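Local structure of acetyltransferase, GNAT family (Streptococcus pneumoniae, 2I79) at residues 12-23 with 39-50; 63-74 with 103-111. The protein probably transfers the acetyl group of acetyl coenzyme A, which it binds, to an amino group of a substrate, as a member of the GNAT acetyltransferase family. All blocks are in the same frame, centred on the assembly; numbering follows the deposited sequence.

Interaction 1 of 2, residues 12-23 with 39-50; sequences PKDAAELVAFLN and ILLTSEEMEIFL
Ala15 and Met46 each settle as a knob into a hole of the opposing helix, Ala15 from helix 15-23 and Met46 from helix 43-50. The methyl of Ala15 is lodged among Ser43, Met46, Glu47 and Leu50, with CB 3.3 Å from the carbonyl O of Ser43. Small residues let the two backbones come close there: Ala16 lies against the hydroxyl of Ser43, with Ala16 CA 3.3 Å from Ser43 OG.

Met46 returns the arrangement from the other side, fitting among Ala15, Leu18, Val19 and Leu22. Its CG leaves anti to the backbone N (chi1 -180°), after which bends at chi2 and chi3 fold the thioether along the first helix. Three successive parts of the chain thus find different partners: Met46 CB meets Val19 CG2 at 3.6 Å, SD lies near Leu18 CD2, and the terminal CE touches Leu22 CD1 at 3.7 Å. Leu18 and Leu22 both cross the methionine at roughly a right angle. Apolar packing continues at both ends, where Leu50 CD2 meets Leu18 CD2 at 3.8 Å and Ile39 CD1 approaches Leu22 CD1. Farther out, the aliphatic part of Glu47 lies along Pro12, CG against CB.

A capping box formed by Thr42 and Glu45 starts the second helix: Glu45 N donates to Thr42 OG1 at 3.0 Å, while Thr42 N donates to Glu45 OE1 at 3.1 Å, meeting the carboxylate on its anti side.

The helix axes approach to 8.3 Å at 105°, nearly perpendicular, and Leu18 also reaches Leu63 and Ile73 of the sheet. Two helices between the first and second strands, the earlier lying on the sheet, are characteristic of the N-terminal part of the GNAT fold.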
loop_
_atom_site.group_PDB
_atom_site.type_symbol
_atom_site.label_atom_id
_atom_site.label_comp_id
_atom_site.label_asym_id
_atom_site.label_seq_id
_atom_site.Cartn_x
_atom_site.Cartn_y
_atom_site.Cartn_z
ATOM N N PRO A 12 -18.476 15.204 -5.138
ATOM C CA PRO A 12 -18.908 14.316 -6.241
ATOM C C PRO A 12 -19.138 15.049 -7.575
ATOM O O PRO A 12 -18.852 14.493 -8.626
ATOM C CB PRO A 12 -20.213 13.677 -5.694
ATOM C CG PRO A 12 -20.554 14.519 -4.439
ATOM C CD PRO A 12 -19.234 14.947 -3.902
ATOM N N LYS A 13 -19.601 16.292 -7.525
ATOM C CA LYS A 13 -19.760 17.114 -8.735
ATOM C C LYS A 13 -18.463 17.358 -9.554
ATOM O O LYS A 13 -18.539 17.652 -10.763
ATOM C CB LYS A 13 -20.416 18.467 -8.395
ATOM C CG LYS A 13 -19.565 19.370 -7.474
ATOM C CD LYS A 13 -19.876 20.865 -7.651
ATOM C CE LYS A 13 -19.081 21.727 -6.658
ATOM N NZ LYS A 13 -19.208 23.204 -6.944
ATOM N N ASP A 14 -17.297 17.256 -8.901
ATOM C CA ASP A 14 -16.011 17.406 -9.560
ATOM C C ASP A 14 -15.532 16.156 -10.343
ATOM O O ASP A 14 -14.496 16.212 -11.005
ATOM C CB ASP A 14 -14.923 17.763 -8.528
ATOM C CG ASP A 14 -15.292 18.978 -7.673
ATOM O OD1 ASP A 14 -15.841 19.941 -8.209
ATOM O OD2 ASP A 14 -15.020 18.973 -6.455
ATOM N N ALA A 15 -16.244 15.040 -10.248
ATOM C CA ALA A 15 -15.755 13.748 -10.766
ATOM C C ALA A 15 -15.170 13.776 -12.199
ATOM O O ALA A 15 -14.091 13.235 -12.454
ATOM C CB ALA A 15 -16.888 12.722 -10.684
ATOM N N ALA A 16 -15.895 14.400 -13.118
ATOM C CA ALA A 16 -15.546 14.402 -14.537
ATOM C C ALA A 16 -14.293 15.216 -14.770
ATOM O O ALA A 16 -13.398 14.790 -15.510
ATOM C CB ALA A 16 -16.754 14.965 -15.396
ATOM N N GLU A 17 -14.238 16.394 -14.145
ATOM C CA GLU A 17 -13.059 17.278 -14.272
ATOM C C GLU A 17 -11.845 16.646 -13.623
ATOM O O GLU A 17 -10.739 16.770 -14.132
ATOM C CB GLU A 17 -13.295 18.643 -13.641
ATOM C CG GLU A 17 -14.297 19.543 -14.336
ATOM C CD GLU A 17 -14.782 20.665 -13.397
ATOM O OE1 GLU A 17 -14.001 21.618 -13.172
ATOM O OE2 GLU A 17 -15.917 20.567 -12.869
ATOM N N LEU A 18 -12.049 15.970 -12.500
ATOM C CA LEU A 18 -10.953 15.314 -11.801
ATOM C C LEU A 18 -10.423 14.139 -12.608
ATOM O O LEU A 18 -9.232 13.930 -12.656
ATOM C CB LEU A 18 -11.392 14.867 -10.402
ATOM C CG LEU A 18 -10.321 14.174 -9.530
ATOM C CD1 LEU A 18 -8.963 14.950 -9.492
ATOM C CD2 LEU A 18 -10.889 13.953 -8.159
ATOM N N VAL A 19 -11.308 13.371 -13.253
ATOM C CA VAL A 19 -10.862 12.300 -14.147
ATOM C C VAL A 19 -10.035 12.904 -15.282
ATOM O O VAL A 19 -8.972 12.405 -15.642
ATOM C CB VAL A 19 -12.049 11.421 -14.723
ATOM C CG1 VAL A 19 -11.556 10.535 -15.914
ATOM C CG2 VAL A 19 -12.681 10.542 -13.658
ATOM N N ALA A 20 -10.530 14.008 -15.839
ATOM C CA ALA A 20 -9.872 14.687 -16.950
ATOM C C ALA A 20 -8.459 15.158 -16.570
ATOM O O ALA A 20 -7.459 14.940 -17.309
ATOM C CB ALA A 20 -10.735 15.853 -17.405
ATOM N N PHE A 21 -8.365 15.796 -15.400
ATOM C CA PHE A 21 -7.086 16.274 -14.886
ATOM C C PHE A 21 -6.107 15.127 -14.637
ATOM O O PHE A 21 -4.903 15.227 -14.940
ATOM C CB PHE A 21 -7.307 17.068 -13.595
ATOM C CG PHE A 21 -6.034 17.468 -12.928
ATOM C CD1 PHE A 21 -5.220 18.463 -13.489
ATOM C CD2 PHE A 21 -5.605 16.826 -11.785
ATOM C CE1 PHE A 21 -4.038 18.803 -12.897
ATOM C CE2 PHE A 21 -4.400 17.172 -11.204
ATOM C CZ PHE A 21 -3.633 18.161 -11.759
ATOM N N LEU A 22 -6.599 14.018 -14.084
ATOM C CA LEU A 22 -5.680 12.931 -13.742
ATOM C C LEU A 22 -5.179 12.258 -15.012
ATOM O O LEU A 22 -4.053 11.862 -15.084
ATOM C CB LEU A 22 -6.316 11.949 -12.773
ATOM C CG LEU A 22 -6.452 12.491 -11.341
ATOM C CD1 LEU A 22 -7.532 11.740 -10.565
ATOM C CD2 LEU A 22 -5.084 12.441 -10.597
ATOM N N ASN A 23 -6.023 12.182 -16.025
ATOM C CA ASN A 23 -5.603 11.682 -17.336
ATOM C C ASN A 23 -4.571 12.606 -17.979
ATOM O O ASN A 23 -3.589 12.137 -18.583
ATOM C CB ASN A 23 -6.810 11.512 -18.263
ATOM C CG ASN A 23 -7.579 10.233 -18.007
ATOM O OD1 ASN A 23 -8.819 10.160 -18.179
ATOM N ND2 ASN A 23 -6.859 9.212 -17.617
ATOM N N ILE A 39 -5.945 7.176 -15.755
ATOM C CA ILE A 39 -6.480 6.884 -14.438
ATOM C C ILE A 39 -7.376 5.632 -14.404
ATOM O O ILE A 39 -7.559 5.040 -13.341
ATOM C CB ILE A 39 -7.199 8.139 -13.864
ATOM C CG1 ILE A 39 -7.455 7.997 -12.351
ATOM C CG2 ILE A 39 -8.466 8.443 -14.643
ATOM C CD1 ILE A 39 -6.178 8.177 -11.482
ATOM N N LEU A 40 -7.920 5.226 -15.551
ATOM C CA LEU A 40 -8.659 3.954 -15.668
ATOM C C LEU A 40 -10.011 3.924 -14.884
ATOM O O LEU A 40 -10.511 2.858 -14.491
ATOM C CB LEU A 40 -7.753 2.779 -15.284
ATOM C CG LEU A 40 -6.502 2.671 -16.162
ATOM C CD1 LEU A 40 -5.486 1.723 -15.553
ATOM C CD2 LEU A 40 -6.865 2.265 -17.600
ATOM N N LEU A 41 -10.583 5.109 -14.679
ATOM C CA LEU A 41 -11.824 5.291 -13.944
ATOM C C LEU A 41 -12.721 6.184 -14.773
ATOM O O LEU A 41 -12.283 7.213 -15.272
ATOM C CB LEU A 41 -11.560 5.965 -12.599
ATOM C CG LEU A 41 -11.003 5.174 -11.420
ATOM C CD1 LEU A 41 -10.857 6.099 -10.207
ATOM C CD2 LEU A 41 -11.879 3.993 -11.059
ATOM N N THR A 42 -13.977 5.785 -14.928
ATOM C CA THR A 42 -14.984 6.619 -15.569
ATOM C C THR A 42 -15.406 7.736 -14.591
ATOM O O THR A 42 -15.167 7.630 -13.380
ATOM C CB THR A 42 -16.253 5.787 -15.874
ATOM O OG1 THR A 42 -16.787 5.355 -14.625
ATOM C CG2 THR A 42 -15.923 4.594 -16.732
ATOM N N SER A 43 -16.071 8.767 -15.105
ATOM C CA SER A 43 -16.579 9.845 -14.252
ATOM C C SER A 43 -17.484 9.286 -13.155
ATOM O O SER A 43 -17.478 9.762 -12.012
ATOM C CB SER A 43 -17.342 10.892 -15.070
ATOM O OG SER A 43 -16.476 11.596 -15.947
ATOM N N GLU A 44 -18.243 8.245 -13.506
ATOM C CA GLU A 44 -19.206 7.613 -12.593
ATOM C C GLU A 44 -18.498 6.897 -11.453
ATOM O O GLU A 44 -18.838 7.098 -10.268
ATOM C CB GLU A 44 -20.128 6.679 -13.390
ATOM C CG GLU A 44 -21.035 7.450 -14.432
ATOM C CD GLU A 44 -20.288 8.106 -15.657
ATOM O OE1 GLU A 44 -19.233 7.587 -16.143
ATOM O OE2 GLU A 44 -20.794 9.158 -16.156
ATOM N N GLU A 45 -17.460 6.130 -11.796
ATOM C CA GLU A 45 -16.595 5.516 -10.794
ATOM C C GLU A 45 -15.841 6.509 -9.901
ATOM O O GLU A 45 -15.593 6.231 -8.716
ATOM C CB GLU A 45 -15.578 4.591 -11.477
ATOM C CG GLU A 45 -16.189 3.301 -12.062
ATOM C CD GLU A 45 -15.175 2.475 -12.836
ATOM O OE1 GLU A 45 -14.236 3.071 -13.426
ATOM O OE2 GLU A 45 -15.306 1.223 -12.844
ATOM N N MET A 46 -15.451 7.662 -10.453
ATOM C CA MET A 46 -14.776 8.654 -9.628
ATOM C C MET A 46 -15.734 9.227 -8.580
ATOM O O MET A 46 -15.327 9.523 -7.468
ATOM C CB MET A 46 -14.157 9.767 -10.468
ATOM C CG MET A 46 -13.437 10.816 -9.622
ATOM S SD MET A 46 -11.937 10.219 -8.787
ATOM C CE MET A 46 -10.844 10.067 -10.190
ATOM N N GLU A 47 -16.991 9.395 -8.965
ATOM C CA GLU A 47 -18.028 9.953 -8.091
ATOM C C GLU A 47 -18.173 9.107 -6.791
ATOM O O GLU A 47 -18.298 9.650 -5.690
ATOM C CB GLU A 47 -19.332 10.049 -8.892
ATOM C CG GLU A 47 -20.297 11.147 -8.482
ATOM C CD GLU A 47 -21.390 11.448 -9.541
ATOM O OE1 GLU A 47 -21.150 11.352 -10.777
ATOM O OE2 GLU A 47 -22.497 11.833 -9.117
ATOM N N ILE A 48 -18.097 7.784 -6.922
ATOM C CA ILE A 48 -18.022 6.867 -5.775
ATOM C C ILE A 48 -16.781 7.154 -4.905
ATOM O O ILE A 48 -16.877 7.506 -3.718
ATOM C CB ILE A 48 -18.039 5.381 -6.268
ATOM C CG1 ILE A 48 -19.433 5.030 -6.835
ATOM C CG2 ILE A 48 -17.610 4.399 -5.134
ATOM C CD1 ILE A 48 -19.453 3.906 -7.879
ATOM N N PHE A 49 -15.607 7.041 -5.500
ATOM C CA PHE A 49 -14.399 7.387 -4.770
ATOM C C PHE A 49 -14.558 8.712 -3.986
ATOM O O PHE A 49 -14.182 8.800 -2.806
ATOM C CB PHE A 49 -13.198 7.450 -5.710
ATOM C CG PHE A 49 -11.927 7.898 -5.036
ATOM C CD1 PHE A 49 -11.219 7.031 -4.213
ATOM C CD2 PHE A 49 -11.441 9.197 -5.215
ATOM C CE1 PHE A 49 -10.045 7.443 -3.580
ATOM C CE2 PHE A 49 -10.269 9.609 -4.597
ATOM C CZ PHE A 49 -9.568 8.726 -3.771
ATOM N N LEU A 50 -15.109 9.736 -4.639
ATOM C CA LEU A 50 -15.186 11.073 -4.040
ATOM C C LEU A 50 -16.169 11.149 -2.851
ATOM O O LEU A 50 -15.890 11.858 -1.861
ATOM C CB LEU A 50 -15.498 12.131 -5.106
ATOM C CG LEU A 50 -14.311 12.437 -6.017
ATOM C CD1 LEU A 50 -14.669 13.511 -7.014
ATOM C CD2 LEU A 50 -13.108 12.865 -5.210
#

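Interaction 2 of 2, residues 63-74 with 103-111; sequences LAFLNGKIAGIV and LGSLLLEEA. With ACO (acetyl coenzyme *a), chain G.
Ala64 opens the contact by placing its methyl between two leucines of helix 103-111, with Ala64 CB 3.7 Å from Leu103 CD1 and 3.9 Å from Leu107 CD2. Leu66, two residues on, adds a longer contact to Leu103 before the chain reverses through a type I' turn from Leu66 to Lys69. On the return strand, Ala71 CB meets the other branch of Leu103, CD2, at 3.8 Å. Leu103 can serve both strands because its CG is anti to the backbone N (chi1 -176°), sending the fork toward the sheet.

A classic beta bulge sets two residues, Ala71 and Gly72, against the single Ala64. The hairpin and the helix illustrate the layered GNAT core, in which the helix packs on the sheet while its N-terminal end grips the coenzyme. Backbone N-H groups there hold the pyrophosphate. Gly104 N donates to O5A of acetyl coenzyme A at 2.8 Å. Ser105 N donates to O2A of acetyl coenzyme A at 2.9 Å. Ser105 OG gives O2A a second bond and is itself bonded to Lys141.

Gly72 presents bare backbone to Leu107, with Leu107 CD2 3.8 Å from Gly72 C and nearly as close to the N of Ile73. Val74 then divides its branches: Val74 CG1 slides past Leu107, 3.8 Å from Leu107 CG, whereas Val74 CG2 presses tightly on Ala111 CB at 3.5 Å.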
loop_
_atom_site.group_PDB
_atom_site.type_symbol
_atom_site.label_atom_id
_atom_site.label_comp_id
_atom_site.label_asym_id
_atom_site.label_seq_id
_atom_site.Cartn_x
_atom_site.Cartn_y
_atom_site.Cartn_z
ATOM N N LEU A 63 -8.591 19.773 -3.878
ATOM C CA LEU A 63 -8.376 20.250 -5.226
ATOM C C LEU A 63 -7.936 21.727 -5.241
ATOM O O LEU A 63 -8.401 22.528 -4.421
ATOM C CB LEU A 63 -9.680 20.113 -6.013
ATOM C CG LEU A 63 -10.361 18.738 -6.112
ATOM C CD1 LEU A 63 -11.634 18.827 -6.935
ATOM C CD2 LEU A 63 -9.425 17.692 -6.691
ATOM N N ALA A 64 -7.058 22.076 -6.177
ATOM C CA ALA A 64 -6.726 23.468 -6.473
ATOM C C ALA A 64 -7.261 23.792 -7.854
ATOM O O ALA A 64 -6.911 23.129 -8.813
ATOM C CB ALA A 64 -5.217 23.686 -6.419
ATOM N N PHE A 65 -8.134 24.803 -7.938
ATOM C CA PHE A 65 -8.581 25.365 -9.195
ATOM C C PHE A 65 -7.799 26.654 -9.458
ATOM O O PHE A 65 -7.757 27.559 -8.622
ATOM C CB PHE A 65 -10.086 25.675 -9.167
ATOM C CG PHE A 65 -10.958 24.464 -8.937
ATOM C CD1 PHE A 65 -11.562 23.822 -10.001
ATOM C CD2 PHE A 65 -11.154 23.968 -7.646
ATOM C CE1 PHE A 65 -12.379 22.711 -9.781
ATOM C CE2 PHE A 65 -11.938 22.865 -7.410
ATOM C CZ PHE A 65 -12.556 22.224 -8.471
ATOM N N LEU A 66 -7.166 26.707 -10.624
ATOM C CA LEU A 66 -6.537 27.911 -11.135
ATOM C C LEU A 66 -7.355 28.369 -12.323
ATOM O O LEU A 66 -7.559 27.603 -13.284
ATOM C CB LEU A 66 -5.121 27.606 -11.574
ATOM C CG LEU A 66 -3.986 28.543 -11.249
ATOM C CD1 LEU A 66 -4.105 29.292 -9.883
ATOM C CD2 LEU A 66 -2.738 27.642 -11.313
ATOM N N ASN A 67 -7.839 29.607 -12.235
ATOM C CA ASN A 67 -8.713 30.169 -13.259
ATOM C C ASN A 67 -9.900 29.249 -13.621
ATOM O O ASN A 67 -10.227 29.063 -14.792
ATOM C CB ASN A 67 -7.856 30.553 -14.469
ATOM C CG ASN A 67 -6.764 31.539 -14.082
ATOM O OD1 ASN A 67 -5.597 31.409 -14.463
ATOM N ND2 ASN A 67 -7.133 32.489 -13.256
ATOM N N GLY A 68 -10.528 28.680 -12.592
ATOM C CA GLY A 68 -11.696 27.814 -12.784
ATOM C C GLY A 68 -11.428 26.386 -13.250
ATOM O O GLY A 68 -12.370 25.643 -13.449
ATOM N N LYS A 69 -10.164 26.005 -13.439
ATOM C CA LYS A 69 -9.818 24.630 -13.826
ATOM C C LYS A 69 -8.903 23.983 -12.796
ATOM O O LYS A 69 -7.982 24.640 -12.292
ATOM C CB LYS A 69 -9.101 24.603 -15.185
ATOM C CG LYS A 69 -9.909 25.131 -16.363
ATOM C CD LYS A 69 -11.309 24.407 -16.561
ATOM C CE LYS A 69 -11.198 22.997 -17.184
ATOM N NZ LYS A 69 -12.538 22.334 -17.233
ATOM N N ILE A 70 -9.138 22.700 -12.509
ATOM C CA ILE A 70 -8.271 21.924 -11.616
ATOM C C ILE A 70 -6.829 21.979 -12.117
ATOM O O ILE A 70 -6.544 21.592 -13.268
ATOM C CB ILE A 70 -8.691 20.414 -11.514
ATOM C CG1 ILE A 70 -10.126 20.280 -11.031
ATOM C CG2 ILE A 70 -7.729 19.642 -10.568
ATOM C CD1 ILE A 70 -10.615 18.795 -10.895
ATOM N N ALA A 71 -5.942 22.473 -11.241
ATOM C CA ALA A 71 -4.526 22.592 -11.511
ATOM C C ALA A 71 -3.657 21.614 -10.685
ATOM O O ALA A 71 -2.503 21.360 -11.049
ATOM C CB ALA A 71 -4.077 24.036 -11.260
ATOM N N GLY A 72 -4.220 21.087 -9.591
ATOM C CA GLY A 72 -3.505 20.199 -8.696
ATOM C C GLY A 72 -4.415 19.436 -7.745
ATOM O O GLY A 72 -5.552 19.830 -7.514
ATOM N N ILE A 73 -3.935 18.312 -7.237
ATOM C CA ILE A 73 -4.656 17.545 -6.222
ATOM C C ILE A 73 -3.711 17.014 -5.166
ATOM O O ILE A 73 -2.554 16.720 -5.451
ATOM C CB ILE A 73 -5.465 16.366 -6.822
ATOM C CG1 ILE A 73 -4.558 15.275 -7.393
ATOM C CG2 ILE A 73 -6.441 16.883 -7.878
ATOM C CD1 ILE A 73 -4.454 14.035 -6.459
ATOM N N VAL A 74 -4.197 16.954 -3.936
ATOM C CA VAL A 74 -3.521 16.215 -2.879
ATOM C C VAL A 74 -4.535 15.197 -2.338
ATOM O O VAL A 74 -5.709 15.500 -2.109
ATOM C CB VAL A 74 -2.865 17.125 -1.774
ATOM C CG1 VAL A 74 -3.837 18.110 -1.181
ATOM C CG2 VAL A 74 -2.223 16.253 -0.649
ATOM N N LEU A 103 2.375 26.083 -5.824
ATOM C CA LEU A 103 1.063 25.426 -5.678
ATOM C C LEU A 103 1.157 24.095 -4.916
ATOM O O LEU A 103 0.359 23.828 -4.000
ATOM C CB LEU A 103 0.379 25.236 -7.041
ATOM C CG LEU A 103 -1.039 24.655 -6.947
ATOM C CD1 LEU A 103 -1.978 25.478 -6.023
ATOM C CD2 LEU A 103 -1.599 24.508 -8.360
ATOM N N GLY A 104 2.146 23.281 -5.283
ATOM C CA GLY A 104 2.466 22.048 -4.563
ATOM C C GLY A 104 2.607 22.248 -3.058
ATOM O O GLY A 104 2.074 21.466 -2.290
ATOM N N SER A 105 3.326 23.290 -2.637
ATOM C CA SER A 105 3.498 23.611 -1.214
ATOM C C SER A 105 2.218 23.992 -0.513
ATOM O O SER A 105 1.983 23.574 0.597
ATOM C CB SER A 105 4.473 24.780 -1.017
ATOM O OG SER A 105 5.777 24.349 -1.244
ATOM N N LEU A 106 1.432 24.852 -1.135
ATOM C CA LEU A 106 0.151 25.267 -0.574
ATOM C C LEU A 106 -0.777 24.063 -0.289
ATOM O O LEU A 106 -1.400 23.964 0.778
ATOM C CB LEU A 106 -0.519 26.202 -1.562
ATOM C CG LEU A 106 -1.269 27.443 -1.089
ATOM C CD1 LEU A 106 -0.599 28.137 0.118
ATOM C CD2 LEU A 106 -1.374 28.387 -2.332
ATOM N N LEU A 107 -0.840 23.158 -1.258
ATOM C CA LEU A 107 -1.663 21.949 -1.176
ATOM C C LEU A 107 -1.120 20.983 -0.121
ATOM O O LEU A 107 -1.872 20.474 0.710
ATOM C CB LEU A 107 -1.706 21.261 -2.549
ATOM C CG LEU A 107 -2.981 21.054 -3.388
ATOM C CD1 LEU A 107 -4.179 21.951 -3.022
ATOM C CD2 LEU A 107 -2.611 21.168 -4.868
ATOM N N LEU A 108 0.194 20.754 -0.141
ATOM C CA LEU A 108 0.828 19.915 0.876
ATOM C C LEU A 108 0.540 20.456 2.273
ATOM O O LEU A 108 0.225 19.686 3.178
ATOM C CB LEU A 108 2.356 19.815 0.690
ATOM C CG LEU A 108 3.010 18.463 0.983
ATOM C CD1 LEU A 108 4.361 18.647 1.489
ATOM C CD2 LEU A 108 2.189 17.527 1.951
ATOM N N GLU A 109 0.648 21.771 2.452
ATOM C CA GLU A 109 0.430 22.341 3.788
ATOM C C GLU A 109 -1.009 22.237 4.228
ATOM O O GLU A 109 -1.283 22.006 5.403
ATOM C CB GLU A 109 0.866 23.794 3.900
ATOM C CG GLU A 109 1.919 24.069 5.046
ATOM C CD GLU A 109 1.915 23.040 6.223
ATOM O OE1 GLU A 109 3.005 22.470 6.479
ATOM O OE2 GLU A 109 0.850 22.798 6.882
ATOM N N GLU A 110 -1.933 22.421 3.293
ATOM C CA GLU A 110 -3.345 22.270 3.618
ATOM C C GLU A 110 -3.674 20.832 4.016
ATOM O O GLU A 110 -4.480 20.582 4.943
ATOM C CB GLU A 110 -4.234 22.717 2.464
ATOM C CG GLU A 110 -4.349 24.231 2.324
ATOM C CD GLU A 110 -4.570 24.946 3.657
ATOM O OE1 GLU A 110 -5.466 24.527 4.423
ATOM O OE2 GLU A 110 -3.826 25.921 3.941
ATOM N N ALA A 111 -3.059 19.890 3.310
ATOM C CA ALA A 111 -3.270 18.479 3.590
ATOM C C ALA A 111 -2.741 18.166 4.983
ATOM O O ALA A 111 -3.403 17.489 5.754
ATOM C CB ALA A 111 -2.580 17.608 2.523
HETATM N N1A ACO G . 15.548 19.659 -7.808
HETATM C C2A ACO G . 15.316 20.231 -6.607
HETATM N N3A ACO G . 14.320 21.115 -6.402
HETATM C C4A ACO G . 13.490 21.470 -7.403
HETATM C C5A ACO G . 13.663 20.883 -8.730
HETATM C C6A ACO G . 14.766 19.922 -8.881
HETATM N N6A ACO G . 14.990 19.341 -10.080
HETATM N N7A ACO G . 12.723 21.410 -9.516
HETATM C C8A ACO G . 11.998 22.268 -8.736
HETATM N N9A ACO G . 12.466 22.300 -7.476
HETATM C C1B ACO G . 12.013 23.048 -6.269
HETATM C C2B ACO G . 11.550 24.489 -6.414
HETATM O O2B ACO G . 12.639 25.412 -6.346
HETATM C C3B ACO G . 10.667 24.617 -5.199
HETATM O O3B ACO G . 11.381 24.711 -3.980
HETATM P P3B ACO G . 11.517 26.056 -3.123
HETATM O O7A ACO G . 12.487 26.746 -4.068
HETATM O O8A ACO G . 12.072 25.670 -1.773
HETATM O O9A ACO G . 10.133 26.646 -3.009
HETATM C C4B ACO G . 10.007 23.248 -5.112
HETATM O O4B ACO G . 10.933 22.329 -5.679
HETATM C C5B ACO G . 8.671 23.250 -5.844
HETATM O O5B ACO G . 7.711 23.729 -4.895
HETATM P P1A ACO G . 6.248 24.136 -5.421
HETATM O O1A ACO G . 6.360 25.043 -6.618
HETATM O O2A ACO G . 5.474 24.542 -4.183
HETATM O O3A ACO G . 5.772 22.711 -6.024
HETATM P P2A ACO G . 5.103 22.389 -7.484
HETATM O O4A ACO G . 6.072 22.422 -8.671
HETATM O O5A ACO G . 3.837 23.211 -7.511
HETATM O O6A ACO G . 4.759 20.826 -7.158
HETATM C CBP ACO G . 5.385 18.516 -7.665
HETATM C CCP ACO G . 5.792 19.851 -7.071
HETATM C CDP ACO G . 6.523 17.518 -7.403
HETATM C CEP ACO G . 4.071 18.078 -7.000
HETATM C CAP ACO G . 5.178 18.673 -9.175
HETATM O OAP ACO G . 6.420 18.977 -9.853
HETATM C C9P ACO G . 4.538 17.433 -9.778
HETATM O O9P ACO G . 3.330 17.298 -9.744
HETATM N N8P ACO G . 5.340 16.543 -10.351
HETATM C C7P ACO G . 4.890 15.317 -11.021
HETATM C C6P ACO G . 4.158 14.337 -10.106
HETATM C C5P ACO G . 4.986 13.996 -8.899
HETATM O O5P ACO G . 6.128 13.613 -9.051
HETATM N N4P ACO G . 4.414 14.145 -7.711
HETATM C C3P ACO G . 5.081 13.845 -6.454
HETATM C C2P ACO G . 5.251 12.354 -6.196
HETATM S S1P ACO G . 3.656 11.603 -6.021
HETATM C C ACO G . 3.219 11.450 -4.463
HETATM O O ACO G . 3.045 12.522 -3.933
HETATM C CH3 ACO G . 3.082 10.068 -3.851
#

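In the fold
Seen together, the two contacts show how a GNAT domain is layered. Both segments of interaction 1 precede those of interaction 2 in the chain, and helix 43-55 leads on to strand 60-66, the first strand of the 63-74 hairpin. Their centres are about 16 Å apart, yet they touch directly where helix 15-26 lies on the hairpin: Phe21 packs on the backbone of Ile70 and Ala71, with Phe21 CD1 3.4 Å from Ile70 O, and Leu18 N lies against the CD1 end of Ile70. Helix 15-26 and helix 103-117 therefore lie on opposite faces of the same two strands. One face supports the paired N-terminal helices, the other the helix whose start binds the coenzyme pyrophosphate.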